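Local coordinates for fatty acyl CoA synthetase FADD13 (FATTY-ACYL-CoA SYNTHETASE) (Mycobacterium tuberculosis, PDB 3R44), which belongs to the ANL superfamily of AMP-binding enzymes, with a large N-terminal domain and a small C-terminal one, at residues V188-W202 with A316-L328. Numbering follows the deposited sequence. Where two conformers were deposited one is given.
Sequences VVHTHESVHSAASSW and ALTESCGGGTLLL. With HIS (histidine), chain B.
Thr318 meets strand 186-191 twice: its CG2 lies 3.8 Å from Val188 CG2, and its carbonyl O accepts from His190 NE2 at 2.8 Å, in the carbonyl plane, and from Cys321 N. Glu319 O lies at the edge of the His190 ring, 3.4 Å from His190 CE1; the Glu319 carboxylate bonds Tyr376. Ser320 begins a type I' turn to Gly323; besides the backbone bond Gly323 N to Ser320 O, Ser320 OG donates to Gly323 O. In that turn Cys321 lays CB and SG over one face of the His190 ring, SG 3.9 Å from the centroid, and packs CB against Ala198 CB at 3.6 Å. Trp202, its CG anti to the carbonyl carbon (chi1 -82°), brings NE1 to Gly322 O at 2.9 Å, well above the carbonyl plane. Leu326 CD2 rests on a face of the Trp202 six-membered ring, 3.7 Å from Trp202 CH2. The contact thus joins the antiparallel sheet of strand 186-191, and helix 192-205, to the connection between strands 310-316 and 324-327 of the mixed sheet. His190 ND1 shares a hydrogen bond with Ser194 OG, which forms a capping box with Thr191. Both nitrogens engaged, the imidazole is fixed in rotation and ties segment 318-319 and the turn to the helix start.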
# COMPACT_ATOMS: atom_id res chain seq x y z
N VAL A 188 -8.49 -9.08 0.50
CA VAL A 188 -7.34 -9.65 1.21
C VAL A 188 -7.63 -9.69 2.73
O VAL A 188 -7.84 -8.62 3.33
CB VAL A 188 -6.10 -8.83 0.93
CG1 VAL A 188 -4.90 -9.36 1.75
CG2 VAL A 188 -5.78 -8.82 -0.57
N VAL A 189 -7.72 -10.88 3.33
CA VAL A 189 -8.09 -11.04 4.74
C VAL A 189 -6.85 -11.05 5.60
O VAL A 189 -6.00 -11.91 5.43
CB VAL A 189 -8.91 -12.35 5.01
CG1 VAL A 189 -9.30 -12.44 6.52
CG2 VAL A 189 -10.14 -12.40 4.04
N HIS A 190 -6.73 -10.07 6.49
CA HIS A 190 -5.68 -10.08 7.53
C HIS A 190 -6.27 -10.35 8.91
O HIS A 190 -7.43 -10.13 9.17
CB HIS A 190 -4.84 -8.80 7.49
CG HIS A 190 -3.84 -8.78 6.37
ND1 HIS A 190 -2.69 -9.54 6.40
CD2 HIS A 190 -3.89 -8.20 5.14
CE1 HIS A 190 -2.06 -9.41 5.24
NE2 HIS A 190 -2.76 -8.59 4.47
N THR A 191 -5.41 -10.81 9.80
CA THR A 191 -5.78 -11.25 11.12
C THR A 191 -5.00 -10.41 12.16
O THR A 191 -4.17 -9.52 11.82
CB THR A 191 -5.39 -12.71 11.32
OG1 THR A 191 -3.96 -12.83 11.15
CG2 THR A 191 -6.22 -13.64 10.35
N HIS A 192 -5.36 -10.60 13.44
CA HIS A 192 -4.66 -9.92 14.51
C HIS A 192 -3.17 -10.35 14.42
O HIS A 192 -2.27 -9.55 14.58
CB HIS A 192 -5.22 -10.25 15.89
CG HIS A 192 -6.60 -9.70 16.14
ND1 HIS A 192 -6.85 -8.59 16.92
CD2 HIS A 192 -7.78 -10.03 15.57
CE1 HIS A 192 -8.14 -8.32 16.88
NE2 HIS A 192 -8.74 -9.20 16.10
N GLU A 193 -2.93 -11.62 14.14
CA GLU A 193 -1.58 -12.14 14.04
C GLU A 193 -0.80 -11.52 12.90
O GLU A 193 0.35 -11.17 13.08
CB GLU A 193 -1.58 -13.67 13.88
CG GLU A 193 -0.23 -14.27 13.46
CD GLU A 193 -0.29 -15.82 13.37
OE1 GLU A 193 -0.85 -16.33 12.39
OE2 GLU A 193 0.17 -16.52 14.30
N SER A 194 -1.41 -11.42 11.70
CA SER A 194 -0.66 -10.86 10.56
C SER A 194 -0.34 -9.40 10.71
O SER A 194 0.72 -8.93 10.38
CB SER A 194 -1.32 -11.29 9.21
OG SER A 194 -2.62 -10.72 9.02
N VAL A 195 -1.28 -8.65 11.27
CA VAL A 195 -1.15 -7.26 11.51
C VAL A 195 -0.06 -7.02 12.56
O VAL A 195 0.81 -6.15 12.43
CB VAL A 195 -2.57 -6.73 11.99
CG1 VAL A 195 -2.52 -5.44 12.68
CG2 VAL A 195 -3.52 -6.69 10.79
N HIS A 196 -0.14 -7.79 13.64
CA HIS A 196 0.88 -7.70 14.68
C HIS A 196 2.27 -8.03 14.10
O HIS A 196 3.25 -7.36 14.41
CB HIS A 196 0.56 -8.65 15.81
CG HIS A 196 1.69 -8.85 16.77
ND1 HIS A 196 2.51 -9.96 16.73
CD2 HIS A 196 2.16 -8.05 17.75
CE1 HIS A 196 3.42 -9.85 17.68
NE2 HIS A 196 3.22 -8.70 18.33
N SER A 197 2.34 -9.06 13.27
CA SER A 197 3.63 -9.46 12.69
C SER A 197 4.18 -8.37 11.79
O SER A 197 5.37 -8.08 11.82
CB SER A 197 3.47 -10.76 11.93
OG SER A 197 3.31 -11.82 12.87
N ALA A 198 3.33 -7.75 11.01
CA ALA A 198 3.76 -6.71 10.12
C ALA A 198 4.20 -5.53 10.92
O ALA A 198 5.21 -4.92 10.59
CB ALA A 198 2.58 -6.31 9.17
N ALA A 199 3.47 -5.19 11.98
CA ALA A 199 3.84 -4.04 12.81
C ALA A 199 5.20 -4.35 13.46
O ALA A 199 6.10 -3.51 13.49
CB ALA A 199 2.73 -3.75 13.89
N SER A 200 5.34 -5.56 13.97
CA SER A 200 6.62 -5.97 14.60
C SER A 200 7.75 -5.98 13.65
O SER A 200 8.86 -5.57 14.00
CB SER A 200 6.55 -7.38 15.16
OG SER A 200 5.54 -7.45 16.10
N SER A 201 7.47 -6.43 12.43
CA SER A 201 8.46 -6.44 11.36
C SER A 201 9.03 -5.02 11.14
O SER A 201 10.22 -4.79 11.19
CB SER A 201 7.85 -6.95 10.07
OG SER A 201 8.87 -7.00 9.12
N TRP A 202 8.14 -4.06 10.94
CA TRP A 202 8.59 -2.67 10.78
C TRP A 202 9.35 -2.16 11.99
O TRP A 202 10.46 -1.65 11.90
CB TRP A 202 7.36 -1.81 10.56
CG TRP A 202 6.87 -1.82 9.19
CD1 TRP A 202 5.96 -2.68 8.60
CD2 TRP A 202 7.18 -0.86 8.24
NE1 TRP A 202 5.74 -2.30 7.28
CE2 TRP A 202 6.47 -1.18 7.05
CE3 TRP A 202 8.05 0.25 8.24
CZ2 TRP A 202 6.62 -0.43 5.87
CZ3 TRP A 202 8.17 1.00 7.09
CH2 TRP A 202 7.44 0.66 5.92
N ALA A 316 6.23 -3.87 -0.67
CA ALA A 316 5.18 -4.60 0.08
C ALA A 316 3.96 -4.66 -0.80
O ALA A 316 3.91 -3.96 -1.82
CB ALA A 316 4.87 -3.86 1.37
N LEU A 317 2.96 -5.44 -0.39
CA LEU A 317 1.74 -5.64 -1.15
C LEU A 317 0.65 -5.56 -0.13
O LEU A 317 0.91 -5.79 1.04
CB LEU A 317 1.70 -7.04 -1.77
CG LEU A 317 2.73 -7.46 -2.79
CD1 LEU A 317 2.21 -8.74 -3.47
CD2 LEU A 317 2.90 -6.34 -3.82
N THR A 318 -0.57 -5.39 -0.56
CA THR A 318 -1.71 -5.66 0.33
C THR A 318 -1.67 -7.02 1.02
O THR A 318 -1.89 -7.10 2.23
CB THR A 318 -3.03 -5.40 -0.43
OG1 THR A 318 -2.97 -4.06 -0.96
CG2 THR A 318 -4.23 -5.50 0.50
N GLU A 319 -1.33 -8.06 0.27
CA GLU A 319 -1.24 -9.44 0.76
C GLU A 319 -0.18 -9.64 1.84
O GLU A 319 -0.24 -10.61 2.58
CB GLU A 319 -0.98 -10.38 -0.41
CG GLU A 319 -2.20 -10.55 -1.32
CD GLU A 319 -2.19 -9.62 -2.55
OE1 GLU A 319 -1.66 -8.45 -2.47
OE2 GLU A 319 -2.81 -10.04 -3.57
N SER A 320 0.81 -8.76 1.88
CA SER A 320 1.87 -8.82 2.91
C SER A 320 1.71 -7.81 4.03
O SER A 320 2.62 -7.58 4.83
CB SER A 320 3.23 -8.72 2.26
OG SER A 320 3.45 -7.41 1.85
N CYS A 321 0.52 -7.23 4.12
CA CYS A 321 0.16 -6.27 5.16
C CYS A 321 1.08 -5.10 5.24
O CYS A 321 1.36 -4.60 6.34
CB CYS A 321 0.13 -6.91 6.54
SG CYS A 321 -1.08 -6.23 7.65
N GLY A 322 1.64 -4.74 4.09
CA GLY A 322 2.59 -3.66 4.05
C GLY A 322 4.00 -3.99 4.48
O GLY A 322 4.81 -3.08 4.63
N GLY A 323 4.31 -5.26 4.76
CA GLY A 323 5.67 -5.67 5.05
C GLY A 323 6.32 -6.34 3.85
O GLY A 323 5.68 -6.65 2.85
N GLY A 324 7.58 -6.62 3.94
CA GLY A 324 8.21 -7.33 2.84
C GLY A 324 9.68 -7.05 2.86
O GLY A 324 10.41 -7.74 3.60
N THR A 325 10.14 -6.07 2.07
CA THR A 325 11.52 -5.65 2.10
C THR A 325 11.61 -4.15 2.46
O THR A 325 10.72 -3.35 2.13
CB THR A 325 12.32 -5.90 0.76
OG1 THR A 325 11.77 -5.12 -0.30
CG2 THR A 325 12.37 -7.39 0.33
N LEU A 326 12.74 -3.79 3.07
CA LEU A 326 13.08 -2.43 3.42
C LEU A 326 14.52 -2.14 3.06
O LEU A 326 15.41 -2.97 3.30
CB LEU A 326 12.79 -2.12 4.90
CG LEU A 326 11.29 -2.04 5.30
CD1 LEU A 326 11.27 -1.90 6.79
CD2 LEU A 326 10.52 -0.88 4.63
N LEU A 327 14.72 -1.00 2.43
CA LEU A 327 16.06 -0.48 2.09
C LEU A 327 16.32 0.58 3.12
O LEU A 327 15.76 1.68 3.08
CB LEU A 327 16.09 0.06 0.66
CG LEU A 327 17.43 0.65 0.20
CD1 LEU A 327 18.38 -0.53 0.05
CD2 LEU A 327 17.30 1.45 -1.09
N LEU A 328 17.15 0.24 4.08
CA LEU A 328 17.40 1.13 5.17
C LEU A 328 18.16 2.39 4.70
O LEU A 328 18.77 2.43 3.62
CB LEU A 328 18.05 0.35 6.35
CG LEU A 328 17.18 -0.83 6.89
CD1 LEU A 328 17.83 -1.50 8.10
CD2 LEU A 328 15.78 -0.40 7.22
N HIS B . 2.18 -13.63 18.66
CA HIS B . 0.87 -12.94 18.78
C HIS B . 0.20 -12.86 17.43
O HIS B . -0.91 -13.34 17.17
CB HIS B . 1.11 -11.54 19.39
CG HIS B . 0.00 -10.56 19.16
ND1 HIS B . -0.17 -9.46 19.98
CD2 HIS B . -0.98 -10.49 18.21
CE1 HIS B . -1.21 -8.76 19.55
NE2 HIS B . -1.70 -9.35 18.47
OXT HIS B . 0.79 -12.29 16.51